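PDB 2V0P: type 2A phosphatase-associated protein 42 from Saccharomyces cerevisiae, which associates with the catalytic subunits of PP2A-type phosphatases, inhibits SIT4 and takes part in negative regulation of TOR signalling. Local coordinates for residues A[130-133]-A[134-137]; A[158-161]-A[162-165]; A[169-172]-A[173-176]; A[213-216]-A[217-221]. One frame throughout, in Å; residues are numbered along the deposited sequence.

All four contacts are local ones, made along or at the end of helices in the all-helical, TPR-like N-terminal domain of Tap42. Contact 1 comes first in the chain, at the end of helix 126-133. Contacts 2 and 3 follow on helix 156-186, their centres about 16 Å apart, and contact 4 lies on the next helix, 199-231, nearest the middle of the chain. Contact 4 touches two of the others: I216 CG2 meets K131 CD of contact 1 at 3.7 Å, and L213 and N217 pack on L169, R172 and N173 of contact 3. Helix 199-231 thus packs on both helix 126-133 and helix 156-186, while contacts 2 and 4 also reach the second subunit.

Contact 1: A[130-133]-A[134-137]; sequences EKLG and NFKD
The carbonyl oxygen E130 O is approached by two donors as helix 126-133 runs out. A water bonds to it and, at 2.8 Å, to N134 OD1, so the asparagine amide is tied back to the last turn through solvent. The backbone N134 N also reaches E130 O, at 3.1 Å, but this i to i+4 bond is weak and bent to 127°. The same N-H has a second acceptor, K131 O at 3.0 Å, which it meets from above the carbonyl plane. The N134 N-H is therefore split between a weak α-helical bond and a 3-10-like one. With CG beside its own backbone N (chi1 -69°), N134 folds its amide back over the turn, and CG comes to 3.1 Å from E130 O.

One residue on, F135 N makes a weak 3.5 Å bond to L132 O, although this one is nearly straight at 165°. The F135 ring tucks beneath the last turn: K131 O stands 3.8 Å above the centre of one face, and L132 O approaches CD2 obliquely. L132 and F135 cross at about a right angle, CD1 of the leucine meeting CE2 of the ring at 4.1 Å.

Beyond F135 the chain leaves as a loop toward helix 143-146. L132 and F135 both pack on I112 of helix 93-120, and L132 also reaches L115. The ring of F135 touches P141 and L146 as well, so the helix end and the residues after it pack on both helix 93-120 and helix 143-146, where K136 NZ forms a salt bridge with E145.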
ATOM      1  N   GLU A 130      20.924  -9.551   5.533  1.00 34.27           N
ATOM      2  CA  GLU A 130      20.330  -9.089   6.777  1.00 36.25           C
ATOM      3  C   GLU A 130      18.801  -9.156   6.680  1.00 35.36           C
ATOM      4  O   GLU A 130      18.131  -9.566   7.615  1.00 36.78           O
ATOM      5  CB  GLU A 130      20.778  -7.676   7.071  1.00 36.16           C
ATOM      6  CG  GLU A 130      20.501  -7.259   8.477  1.00 42.19           C
ATOM      7  CD  GLU A 130      20.331  -5.760   8.598  1.00 47.56           C
ATOM      8  OE1 GLU A 130      20.204  -5.092   7.545  1.00 52.10           O
ATOM      9  OE2 GLU A 130      20.314  -5.253   9.736  1.00 51.48           O
ATOM     10  N   LYS A 131      18.291  -8.752   5.532  1.00 35.59           N
ATOM     11  CA  LYS A 131      16.868  -8.833   5.198  1.00 35.59           C
ATOM     12  C   LYS A 131      16.376 -10.250   5.164  1.00 37.54           C
ATOM     13  O   LYS A 131      15.407 -10.558   5.837  1.00 39.45           O
ATOM     14  CB  LYS A 131      16.582  -8.118   3.901  1.00 34.44           C
ATOM     15  CG  LYS A 131      16.849  -6.648   3.952  1.00 30.42           C
ATOM     16  CD  LYS A 131      16.338  -5.969   2.746  1.00 30.98           C
ATOM     17  CE  LYS A 131      16.939  -4.579   2.542  1.00 31.43           C
ATOM     18  NZ  LYS A 131      17.086  -3.832   3.805  1.00 34.71           N
ATOM     19  N   LEU A 132      17.083 -11.131   4.446  1.00 39.18           N
ATOM     20  CA  LEU A 132      16.781 -12.574   4.433  1.00 40.25           C
ATOM     21  C   LEU A 132      16.692 -13.165   5.826  1.00 40.28           C
ATOM     22  O   LEU A 132      15.795 -13.950   6.122  1.00 40.88           O
ATOM     23  CB  LEU A 132      17.834 -13.349   3.605  1.00 40.52           C
ATOM     24  CG  LEU A 132      17.548 -14.844   3.431  1.00 41.27           C
ATOM     25  CD1 LEU A 132      16.323 -15.049   2.525  1.00 39.79           C
ATOM     26  CD2 LEU A 132      18.761 -15.601   2.881  1.00 40.93           C
ATOM     27  N   GLY A 133      17.646 -12.805   6.675  1.00 40.25           N
ATOM     28  CA  GLY A 133      17.680 -13.272   8.030  1.00 41.34           C
ATOM     29  C   GLY A 133      16.531 -12.775   8.895  1.00 41.49           C
ATOM     30  O   GLY A 133      16.156 -13.437   9.842  1.00 42.62           O
ATOM     31  N   ASN A 134      15.972 -11.623   8.572  1.00 41.77           N
ATOM     32  CA  ASN A 134      14.912 -11.060   9.390  1.00 43.11           C
ATOM     33  C   ASN A 134      13.562 -11.814   9.325  1.00 43.43           C
ATOM     34  O   ASN A 134      12.654 -11.531  10.118  1.00 43.50           O
ATOM     35  CB  ASN A 134      14.725  -9.567   9.079  1.00 43.15           C
ATOM     36  CG  ASN A 134      15.905  -8.708   9.547  1.00 40.66           C
ATOM     37  OD1 ASN A 134      16.596  -9.033  10.513  1.00 41.33           O
ATOM     38  ND2 ASN A 134      16.112  -7.600   8.872  1.00 37.43           N
ATOM     39  N   PHE A 135      13.439 -12.766   8.397  1.00 44.01           N
ATOM     40  CA  PHE A 135      12.227 -13.558   8.292  1.00 44.83           C
ATOM     41  C   PHE A 135      12.236 -14.586   9.400  1.00 45.31           C
ATOM     42  O   PHE A 135      13.096 -15.460   9.422  1.00 45.97           O
ATOM     43  CB  PHE A 135      12.108 -14.245   6.935  1.00 45.50           C
ATOM     44  CG  PHE A 135      12.205 -13.311   5.763  1.00 46.80           C
ATOM     45  CD1 PHE A 135      11.606 -12.071   5.793  1.00 45.55           C
ATOM     46  CD2 PHE A 135      12.888 -13.692   4.620  1.00 48.02           C
ATOM     47  CE1 PHE A 135      11.698 -11.214   4.711  1.00 49.36           C
ATOM     48  CE2 PHE A 135      12.977 -12.844   3.533  1.00 49.55           C
ATOM     49  CZ  PHE A 135      12.381 -11.606   3.577  1.00 48.40           C
ATOM     50  N   LYS A 136      11.299 -14.465  10.338  1.00 45.48           N
ATOM     51  CA  LYS A 136      11.174 -15.447  11.410  1.00 45.65           C
ATOM     52  C   LYS A 136      10.739 -16.779  10.802  1.00 45.04           C
ATOM     53  O   LYS A 136      11.227 -17.827  11.200  1.00 44.73           O
ATOM     54  CB  LYS A 136      10.213 -14.969  12.508  1.00 45.80           C
ATOM     55  CG  LYS A 136      10.799 -13.838  13.367  1.00 47.00           C
ATOM     56  CD  LYS A 136       9.951 -13.451  14.596  1.00 47.34           C
ATOM     57  CE  LYS A 136       8.711 -12.596  14.240  1.00 50.89           C
ATOM     58  NZ  LYS A 136       8.971 -11.539  13.193  1.00 51.52           N
ATOM     59  N   ASP A 137       9.842 -16.706   9.820  1.00 44.52           N
ATOM     60  CA  ASP A 137       9.375 -17.859   9.058  1.00 44.37           C
ATOM     61  C   ASP A 137       9.695 -17.657   7.588  1.00 44.30           C
ATOM     62  O   ASP A 137       9.001 -16.926   6.865  1.00 43.01           O
ATOM     63  CB  ASP A 137       7.867 -18.078   9.245  1.00 45.02           C
ATOM     64  CG  ASP A 137       7.372 -19.404   8.642  1.00 46.24           C
ATOM     65  OD1 ASP A 137       8.111 -20.044   7.852  1.00 47.61           O
ATOM     66  OD2 ASP A 137       6.227 -19.807   8.968  1.00 48.52           O
TER
HETATM   67  O   HOH W   1      19.086 -10.083   9.835  1.00 45.96           O

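Contact 2: A[158-161]-A[162-165]; sequences GAQL and KRKE
G158 O takes the N-H of K162 at 3.1 Å, a nearly straight bond that opens a run of i to i+4 pairs through this part of helix 156-186. A159 O receives R163 N in the same way, and K162 and R163 both bring their CB atoms against this carbonyl oxygen. At Q160 the backbone oxygen accepts K164 N through a more bent bond of 137°. The Q160 side chain runs beside that of R163, pointing the same way, with amide and guanidinium planes 14° apart. Its CG lies 4.0 Å from R163 NH2, while a water accepts from R163 NH2 at 3.2 Å and, weakly, from Q160 NE2.

L161 O accepts E165 N at 3.0 Å. L161 carries CG opposite its backbone N (chi1 -169°), which brings CD1 alongside the E165 carboxylate, 3.5 Å from OE2. The other carboxylate oxygen, E165 OE1, bonds to A148 N, and K164 NZ is paired with E168.

L161 rests on A148, and K162 and E165 on Y147, in the loop beyond helix 143-146. Facing the second subunit, A159 packs on its F170, and Q160 and R163 on its I167, so this part of helix 156-186 meets both that loop and the other subunit.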
ATOM      1  N   GLY A 158      10.339   6.459  12.707  1.00 31.20           N
ATOM      2  CA  GLY A 158       9.986   5.294  11.906  1.00 31.48           C
ATOM      3  C   GLY A 158       9.997   5.527  10.407  1.00 30.04           C
ATOM      4  O   GLY A 158      10.536   4.764   9.696  1.00 32.65           O
ATOM      5  N   ALA A 159       9.377   6.594   9.931  1.00 31.06           N
ATOM      6  CA  ALA A 159       9.373   6.880   8.506  1.00 28.82           C
ATOM      7  C   ALA A 159      10.781   7.250   8.016  1.00 28.88           C
ATOM      8  O   ALA A 159      11.160   6.884   6.918  1.00 27.83           O
ATOM      9  CB  ALA A 159       8.417   7.989   8.209  1.00 28.54           C
ATOM     10  N   GLN A 160      11.533   7.992   8.837  1.00 28.76           N
ATOM     11  CA  GLN A 160      12.900   8.397   8.465  1.00 29.62           C
ATOM     12  C   GLN A 160      13.851   7.212   8.445  1.00 28.74           C
ATOM     13  O   GLN A 160      14.747   7.150   7.623  1.00 27.40           O
ATOM     14  CB  GLN A 160      13.437   9.490   9.388  1.00 28.91           C
ATOM     15  CG  GLN A 160      12.752  10.876   9.258  1.00 31.01           C
ATOM     16  CD  GLN A 160      13.160  11.829  10.351  1.00 31.28           C
ATOM     17  OE1 GLN A 160      13.609  11.409  11.423  1.00 34.16           O
ATOM     18  NE2 GLN A 160      13.013  13.134  10.098  1.00 33.50           N
ATOM     19  N   LEU A 161      13.653   6.279   9.360  1.00 29.86           N
ATOM     20  CA  LEU A 161      14.400   5.032   9.357  1.00 31.45           C
ATOM     21  C   LEU A 161      14.131   4.155   8.114  1.00 31.02           C
ATOM     22  O   LEU A 161      15.060   3.647   7.470  1.00 31.77           O
ATOM     23  CB  LEU A 161      14.132   4.274  10.658  1.00 32.38           C
ATOM     24  CG  LEU A 161      14.987   3.049  11.024  1.00 35.43           C
ATOM     25  CD1 LEU A 161      16.413   3.098  10.466  1.00 36.96           C
ATOM     26  CD2 LEU A 161      15.017   2.985  12.536  1.00 38.50           C
ATOM     27  N   LYS A 162      12.859   3.993   7.764  1.00 31.55           N
ATOM     28  CA  LYS A 162      12.475   3.375   6.516  1.00 29.34           C
ATOM     29  C   LYS A 162      13.094   4.028   5.286  1.00 29.10           C
ATOM     30  O   LYS A 162      13.653   3.330   4.433  1.00 30.57           O
ATOM     31  CB  LYS A 162      10.941   3.302   6.390  1.00 31.55           C
ATOM     32  CG  LYS A 162      10.483   2.742   5.056  1.00 31.27           C
ATOM     33  CD  LYS A 162      10.339   1.264   5.137  1.00 37.96           C
ATOM     34  CE  LYS A 162       9.400   0.753   4.077  1.00 41.40           C
ATOM     35  NZ  LYS A 162       7.988   0.956   4.537  1.00 44.54           N
ATOM     36  N   ARG A 163      13.029   5.348   5.186  1.00 29.81           N
ATOM     37  CA  ARG A 163      13.690   6.037   4.091  1.00 31.01           C
ATOM     38  C   ARG A 163      15.211   5.744   4.087  1.00 28.39           C
ATOM     39  O   ARG A 163      15.786   5.551   3.048  1.00 29.30           O
ATOM     40  CB  ARG A 163      13.395   7.526   4.140  1.00 30.61           C
ATOM     41  CG  ARG A 163      14.106   8.395   3.086  1.00 34.51           C
ATOM     42  CD  ARG A 163      13.781   9.894   3.236  1.00 34.88           C
ATOM     43  NE  ARG A 163      14.317  10.495   4.464  1.00 40.39           N
ATOM     44  CZ  ARG A 163      14.180  11.769   4.835  1.00 43.60           C
ATOM     45  NH1 ARG A 163      13.508  12.637   4.086  1.00 45.45           N
ATOM     46  NH2 ARG A 163      14.712  12.187   5.979  1.00 42.97           N
ATOM     47  N   LYS A 164      15.803   5.631   5.253  1.00 28.35           N
ATOM     48  CA  LYS A 164      17.262   5.459   5.353  1.00 28.58           C
ATOM     49  C   LYS A 164      17.627   4.112   4.750  1.00 29.32           C
ATOM     50  O   LYS A 164      18.478   4.039   3.897  1.00 29.52           O
ATOM     51  CB  LYS A 164      17.752   5.534   6.788  1.00 28.89           C
ATOM     52  CG  LYS A 164      19.207   5.158   6.910  1.00 24.99           C
ATOM     53  CD  LYS A 164      19.641   5.090   8.315  1.00 32.57           C
ATOM     54  CE  LYS A 164      21.105   4.668   8.412  1.00 32.13           C
ATOM     55  NZ  LYS A 164      21.150   3.199   8.343  1.00 30.82           N
ATOM     56  N   GLU A 165      16.910   3.076   5.181  1.00 30.74           N
ATOM     57  CA  GLU A 165      17.076   1.680   4.711  1.00 32.92           C
ATOM     58  C   GLU A 165      16.795   1.450   3.198  1.00 32.59           C
ATOM     59  O   GLU A 165      17.516   0.686   2.538  1.00 36.74           O
ATOM     60  CB  GLU A 165      16.230   0.750   5.584  1.00 32.66           C
ATOM     61  CG  GLU A 165      16.744   0.589   7.010  1.00 32.92           C
ATOM     62  CD  GLU A 165      15.826  -0.248   7.923  1.00 36.21           C
ATOM     63  OE1 GLU A 165      14.939  -1.002   7.415  1.00 40.50           O
ATOM     64  OE2 GLU A 165      16.012  -0.159   9.162  1.00 42.34           O
TER
HETATM   65  O   HOH W   2      13.110  14.752   7.043  1.00 41.26           O

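Contact 3: A[169-172]-A[173-176]; sequences LFQR and NKEI
R172 and E175, three residues apart on helix 156-186, are joined by a salt bridge: R172 NH1 donates to E175 OE1 at 2.8 Å, with an angle of 156°. The oxygen lies in the guanidinium plane, at its edge, yet the arginine meets it from above the carboxylate plane; the two flat groups stand 60° apart. A bend at chi2 (61°) turns the R172 chain along the helix surface, and its CD also comes within 3.4 Å of E175 OE1. One turn on, I176 lays CD1 over one face of the guanidinium, 4.0 Å above the plane and toward its rim.

N173 sets its CB against two backbone oxygens of the preceding turn, 3.2 Å from L169 O and 3.3 Å from F170 O. Its N-H bonds to L169 O at 2.8 Å, almost in line with the carbonyl, and I176 N likewise returns to R172 O. The amide of N173 packs on L213 and N217 of helix 199-231.

The arginine has a second carboxylate: its NE forms a salt bridge with D125. A leucine in place of R172 would probably leave both E175 and D125 without their positive partner and take the flat cover from I176 CD1. With one acid on its own helix and another just ahead of helix 126-133, the guanidinium links the two by charge and would be expected to steady both as carboxylates.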
ATOM      1  N   LEU A 169      19.485   0.474   0.131  1.00 35.69           N
ATOM      2  CA  LEU A 169      19.124  -0.465  -0.936  1.00 37.18           C
ATOM      3  C   LEU A 169      19.308   0.138  -2.308  1.00 36.92           C
ATOM      4  O   LEU A 169      20.001  -0.441  -3.175  1.00 38.36           O
ATOM      5  CB  LEU A 169      17.698  -1.001  -0.800  1.00 37.77           C
ATOM      6  CG  LEU A 169      17.418  -2.032  -1.933  1.00 38.35           C
ATOM      7  CD1 LEU A 169      18.108  -3.330  -1.648  1.00 42.05           C
ATOM      8  CD2 LEU A 169      15.941  -2.206  -2.104  1.00 43.75           C
ATOM      9  N   PHE A 170      18.774   1.329  -2.482  1.00 35.96           N
ATOM     10  CA  PHE A 170      18.758   1.974  -3.765  1.00 36.21           C
ATOM     11  C   PHE A 170      20.194   2.257  -4.220  1.00 35.79           C
ATOM     12  O   PHE A 170      20.586   1.860  -5.321  1.00 35.25           O
ATOM     13  CB  PHE A 170      17.856   3.232  -3.723  1.00 36.28           C
ATOM     14  CG  PHE A 170      17.836   4.018  -4.996  1.00 36.82           C
ATOM     15  CD1 PHE A 170      16.761   3.951  -5.850  1.00 39.86           C
ATOM     16  CD2 PHE A 170      18.896   4.826  -5.339  1.00 39.65           C
ATOM     17  CE1 PHE A 170      16.746   4.676  -7.021  1.00 36.11           C
ATOM     18  CE2 PHE A 170      18.889   5.540  -6.518  1.00 41.34           C
ATOM     19  CZ  PHE A 170      17.796   5.454  -7.353  1.00 40.65           C
ATOM     20  N   GLN A 171      20.976   2.899  -3.364  1.00 35.40           N
ATOM     21  CA  GLN A 171      22.360   3.186  -3.693  0.50 35.43           C
ATOM     22  C   GLN A 171      23.137   1.902  -4.025  1.00 34.95           C
ATOM     23  O   GLN A 171      23.859   1.884  -5.001  1.00 34.54           O
ATOM     24  CB  GLN A 171      23.047   3.987  -2.591  0.50 35.79           C
ATOM     25  CG  GLN A 171      22.561   5.445  -2.502  0.50 38.38           C
ATOM     26  CD  GLN A 171      22.858   6.259  -3.758  0.50 40.86           C
ATOM     27  OE1 GLN A 171      24.017   6.423  -4.151  0.50 41.75           O
ATOM     28  NE2 GLN A 171      21.809   6.786  -4.379  0.50 41.95           N
ATOM     29  N   ARG A 172      22.967   0.860  -3.227  1.00 33.24           N
ATOM     30  CA  ARG A 172      23.719  -0.367  -3.422  1.00 36.52           C
ATOM     31  C   ARG A 172      23.343  -1.007  -4.769  1.00 37.44           C
ATOM     32  O   ARG A 172      24.207  -1.424  -5.532  1.00 38.71           O
ATOM     33  CB  ARG A 172      23.498  -1.350  -2.273  1.00 36.73           C
ATOM     34  CG  ARG A 172      24.306  -2.655  -2.381  1.00 36.09           C
ATOM     35  CD  ARG A 172      25.833  -2.389  -2.376  1.00 34.84           C
ATOM     36  NE  ARG A 172      26.629  -3.599  -2.173  1.00 32.18           N
ATOM     37  CZ  ARG A 172      27.926  -3.702  -2.447  1.00 37.51           C
ATOM     38  NH1 ARG A 172      28.619  -2.654  -2.907  1.00 38.63           N
ATOM     39  NH2 ARG A 172      28.558  -4.846  -2.229  1.00 38.51           N
ATOM     40  N   ASN A 173      22.045  -1.021  -5.061  1.00 37.86           N
ATOM     41  CA  ASN A 173      21.497  -1.492  -6.299  1.00 37.43           C
ATOM     42  C   ASN A 173      22.056  -0.755  -7.500  1.00 37.69           C
ATOM     43  O   ASN A 173      22.454  -1.374  -8.479  1.00 38.00           O
ATOM     44  CB  ASN A 173      19.987  -1.282  -6.241  1.00 40.06           C
ATOM     45  CG  ASN A 173      19.215  -2.345  -6.941  1.00 38.66           C
ATOM     46  OD1 ASN A 173      19.759  -3.284  -7.476  1.00 45.05           O
ATOM     47  ND2 ASN A 173      17.907  -2.208  -6.917  1.00 48.99           N
ATOM     48  N   LYS A 174      22.093   0.570  -7.423  1.00 38.10           N
ATOM     49  CA  LYS A 174      22.694   1.414  -8.440  1.00 38.29           C
ATOM     50  C   LYS A 174      24.178   1.110  -8.625  1.00 37.50           C
ATOM     51  O   LYS A 174      24.661   1.042  -9.735  1.00 38.24           O
ATOM     52  CB  LYS A 174      22.508   2.885  -8.059  1.00 39.72           C
ATOM     53  CG  LYS A 174      22.917   3.874  -9.120  1.00 42.78           C
ATOM     54  CD  LYS A 174      22.447   5.287  -8.761  1.00 48.09           C
ATOM     55  CE  LYS A 174      23.416   6.339  -9.271  1.00 52.27           C
ATOM     56  NZ  LYS A 174      24.701   6.343  -8.500  1.00 55.32           N
ATOM     57  N   GLU A 175      24.891   0.937  -7.531  1.00 37.58           N
ATOM     58  CA  GLU A 175      26.317   0.680  -7.582  1.00 38.50           C
ATOM     59  C   GLU A 175      26.569  -0.614  -8.404  1.00 37.33           C
ATOM     60  O   GLU A 175      27.285  -0.597  -9.392  1.00 36.85           O
ATOM     61  CB  GLU A 175      26.842   0.546  -6.168  1.00 39.26           C
ATOM     62  CG  GLU A 175      28.343   0.486  -6.051  1.00 44.76           C
ATOM     63  CD  GLU A 175      28.807   0.125  -4.645  1.00 51.30           C
ATOM     64  OE1 GLU A 175      27.942  -0.061  -3.751  1.00 54.20           O
ATOM     65  OE2 GLU A 175      30.038   0.017  -4.440  1.00 53.52           O
ATOM     66  N   ILE A 176      25.921  -1.694  -7.995  1.00 36.76           N
ATOM     67  CA  ILE A 176      26.107  -3.035  -8.601  1.00 35.62           C
ATOM     68  C   ILE A 176      25.569  -3.023 -10.015  1.00 36.02           C
ATOM     69  O   ILE A 176      26.224  -3.570 -10.918  1.00 36.64           O
ATOM     70  CB  ILE A 176      25.502  -4.117  -7.707  1.00 34.65           C
ATOM     71  CG1 ILE A 176      26.289  -4.162  -6.400  1.00 33.81           C
ATOM     72  CG2 ILE A 176      25.385  -5.464  -8.399  1.00 36.77           C
ATOM     73  CD1 ILE A 176      27.758  -4.168  -6.569  1.00 36.62           C
TER

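Contact 4: A[213-216]-A[217-221]; sequences LDTI and NNIEQ
The amide of N218 and the carboxylate of D214 stand almost perpendicular, their planes 84° apart. N218 ND2 donates within its own amide plane, but it reaches D214 OD2 from above the carboxylate plane, at 3.0 Å. A chi1 of -55° turns the N218 amide toward D214, and the backbone N-H of N218 bonds to D214 O in the carbonyl plane. D214 OD2 is also bonded to Y77 OH. Trimming N218 to an alanine is likely to take the amide bond from D214 OD2 and open a gap beside Y77 and L81.

Next along the helix, T215 CG2 and I219 CD1 meet at 3.7 Å, and I219 N bonds to T215 O at 2.7 Å. E220 N returns to I216 O, and its carboxylate is paired with K166 of helix 156-186.

Helix 199-231 is hemmed in here by several others. T215, N218 and I219 pack on F111 of helix 93-120, T215 and N218 on Y77 of helix 75-83, and L213 and I216 on V128 of helix 126-133. N217 also meets L169 of helix 156-186, and E220 touches L161 of the second subunit.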
ATOM      1  N   LEU A 213      19.985  -8.004  -5.297  1.00 31.99           N
ATOM      2  CA  LEU A 213      19.489  -6.706  -4.918  1.00 35.30           C
ATOM      3  C   LEU A 213      18.072  -6.487  -5.550  1.00 34.91           C
ATOM      4  O   LEU A 213      17.193  -6.146  -4.832  1.00 36.83           O
ATOM      5  CB  LEU A 213      20.480  -5.626  -5.262  1.00 33.45           C
ATOM      6  CG  LEU A 213      21.731  -5.758  -4.347  1.00 34.62           C
ATOM      7  CD1 LEU A 213      22.883  -5.174  -5.049  1.00 34.36           C
ATOM      8  CD2 LEU A 213      21.524  -5.020  -3.002  1.00 37.46           C
ATOM      9  N   ASP A 214      17.903  -6.725  -6.849  1.00 33.97           N
ATOM     10  CA  ASP A 214      16.640  -6.621  -7.531  1.00 37.59           C
ATOM     11  C   ASP A 214      15.581  -7.391  -6.788  1.00 35.66           C
ATOM     12  O   ASP A 214      14.507  -6.893  -6.620  1.00 41.64           O
ATOM     13  CB  ASP A 214      16.733  -7.200  -8.971  1.00 38.74           C
ATOM     14  CG  ASP A 214      15.471  -6.891  -9.817  1.00 40.92           C
ATOM     15  OD1 ASP A 214      15.072  -5.696  -9.865  1.00 46.92           O
ATOM     16  OD2 ASP A 214      14.895  -7.821 -10.431  1.00 41.86           O
ATOM     17  N   THR A 215      15.908  -8.589  -6.326  1.00 35.85           N
ATOM     18  CA  THR A 215      15.021  -9.506  -5.580  1.00 36.55           C
ATOM     19  C   THR A 215      14.363  -8.834  -4.382  1.00 36.16           C
ATOM     20  O   THR A 215      13.178  -9.001  -4.154  1.00 37.65           O
ATOM     21  CB  THR A 215      15.793 -10.813  -5.169  1.00 37.36           C
ATOM     22  OG1 THR A 215      16.087 -11.504  -6.355  1.00 36.58           O
ATOM     23  CG2 THR A 215      14.999 -11.761  -4.281  1.00 36.72           C
ATOM     24  N   ILE A 216      15.124  -8.061  -3.619  1.00 34.33           N
ATOM     25  CA  ILE A 216      14.528  -7.419  -2.479  1.00 33.50           C
ATOM     26  C   ILE A 216      13.341  -6.531  -2.945  1.00 30.78           C
ATOM     27  O   ILE A 216      12.326  -6.595  -2.343  1.00 29.28           O
ATOM     28  CB  ILE A 216      15.551  -6.637  -1.617  1.00 34.34           C
ATOM     29  CG1 ILE A 216      16.565  -7.587  -0.949  1.00 31.32           C
ATOM     30  CG2 ILE A 216      14.827  -5.745  -0.590  1.00 35.70           C
ATOM     31  CD1 ILE A 216      16.026  -8.687  -0.127  1.00 30.78           C
ATOM     32  N   ASN A 217      13.496  -5.789  -4.019  1.00 30.34           N
ATOM     33  CA  ASN A 217      12.435  -4.982  -4.592  1.00 32.76           C
ATOM     34  C   ASN A 217      11.238  -5.778  -5.042  1.00 33.09           C
ATOM     35  O   ASN A 217      10.117  -5.349  -4.917  1.00 33.54           O
ATOM     36  CB  ASN A 217      12.916  -4.151  -5.752  1.00 32.77           C
ATOM     37  CG  ASN A 217      13.783  -2.972  -5.293  1.00 36.88           C
ATOM     38  OD1 ASN A 217      13.591  -2.422  -4.218  1.00 39.52           O
ATOM     39  ND2 ASN A 217      14.715  -2.598  -6.112  1.00 39.89           N
ATOM     40  N   ASN A 218      11.502  -6.944  -5.605  1.00 33.77           N
ATOM     41  CA  ASN A 218      10.433  -7.757  -6.053  1.00 32.29           C
ATOM     42  C   ASN A 218       9.726  -8.409  -4.898  1.00 32.46           C
ATOM     43  O   ASN A 218       8.490  -8.574  -4.951  1.00 33.08           O
ATOM     44  CB  ASN A 218      10.955  -8.795  -7.075  1.00 33.89           C
ATOM     45  CG  ASN A 218      11.664  -8.173  -8.212  1.00 31.40           C
ATOM     46  OD1 ASN A 218      11.352  -7.128  -8.627  1.00 44.06           O
ATOM     47  ND2 ASN A 218      12.726  -8.828  -8.680  1.00 41.90           N
ATOM     48  N   ILE A 219      10.477  -8.827  -3.873  1.00 29.46           N
ATOM     49  CA  ILE A 219       9.866  -9.454  -2.754  1.00 30.01           C
ATOM     50  C   ILE A 219       8.933  -8.345  -2.087  1.00 29.36           C
ATOM     51  O   ILE A 219       7.879  -8.648  -1.726  1.00 30.52           O
ATOM     52  CB  ILE A 219      10.822 -10.007  -1.741  1.00 29.82           C
ATOM     53  CG1 ILE A 219      11.440 -11.352  -2.276  1.00 31.53           C
ATOM     54  CG2 ILE A 219      10.108 -10.346  -0.426  1.00 28.29           C
ATOM     55  CD1 ILE A 219      12.577 -11.846  -1.501  1.00 31.47           C
ATOM     56  N   GLU A 220       9.402  -7.142  -1.971  1.00 28.92           N
ATOM     57  CA  GLU A 220       8.589  -6.032  -1.305  1.00 30.76           C
ATOM     58  C   GLU A 220       7.290  -5.783  -2.083  1.00 33.02           C
ATOM     59  O   GLU A 220       6.158  -5.750  -1.490  1.00 34.99           O
ATOM     60  CB  GLU A 220       9.428  -4.750  -1.196  1.00 33.21           C
ATOM     61  CG  GLU A 220       8.869  -3.740  -0.195  1.00 29.60           C
ATOM     62  CD  GLU A 220       9.348  -2.323  -0.419  1.00 31.20           C
ATOM     63  OE1 GLU A 220      10.013  -2.020  -1.435  1.00 36.02           O
ATOM     64  OE2 GLU A 220       9.033  -1.493   0.425  1.00 41.04           O
ATOM     65  N   GLN A 221       7.428  -5.648  -3.392  1.00 32.87           N
ATOM     66  CA  GLN A 221       6.333  -5.335  -4.266  1.00 33.33           C
ATOM     67  C   GLN A 221       5.336  -6.473  -4.198  1.00 33.61           C
ATOM     68  O   GLN A 221       4.197  -6.213  -4.041  1.00 33.38           O
ATOM     69  CB  GLN A 221       6.795  -5.120  -5.678  1.00 36.16           C
ATOM     70  CG  GLN A 221       5.723  -5.251  -6.709  1.00 37.22           C
ATOM     71  CD  GLN A 221       4.700  -4.103  -6.647  1.00 41.51           C
ATOM     72  OE1 GLN A 221       5.046  -2.963  -6.350  1.00 45.41           O
ATOM     73  NE2 GLN A 221       3.453  -4.412  -6.940  1.00 39.87           N
TER
HETATM   74  O   HOH W   3      15.292  -3.637  -8.636  1.00 44.34           O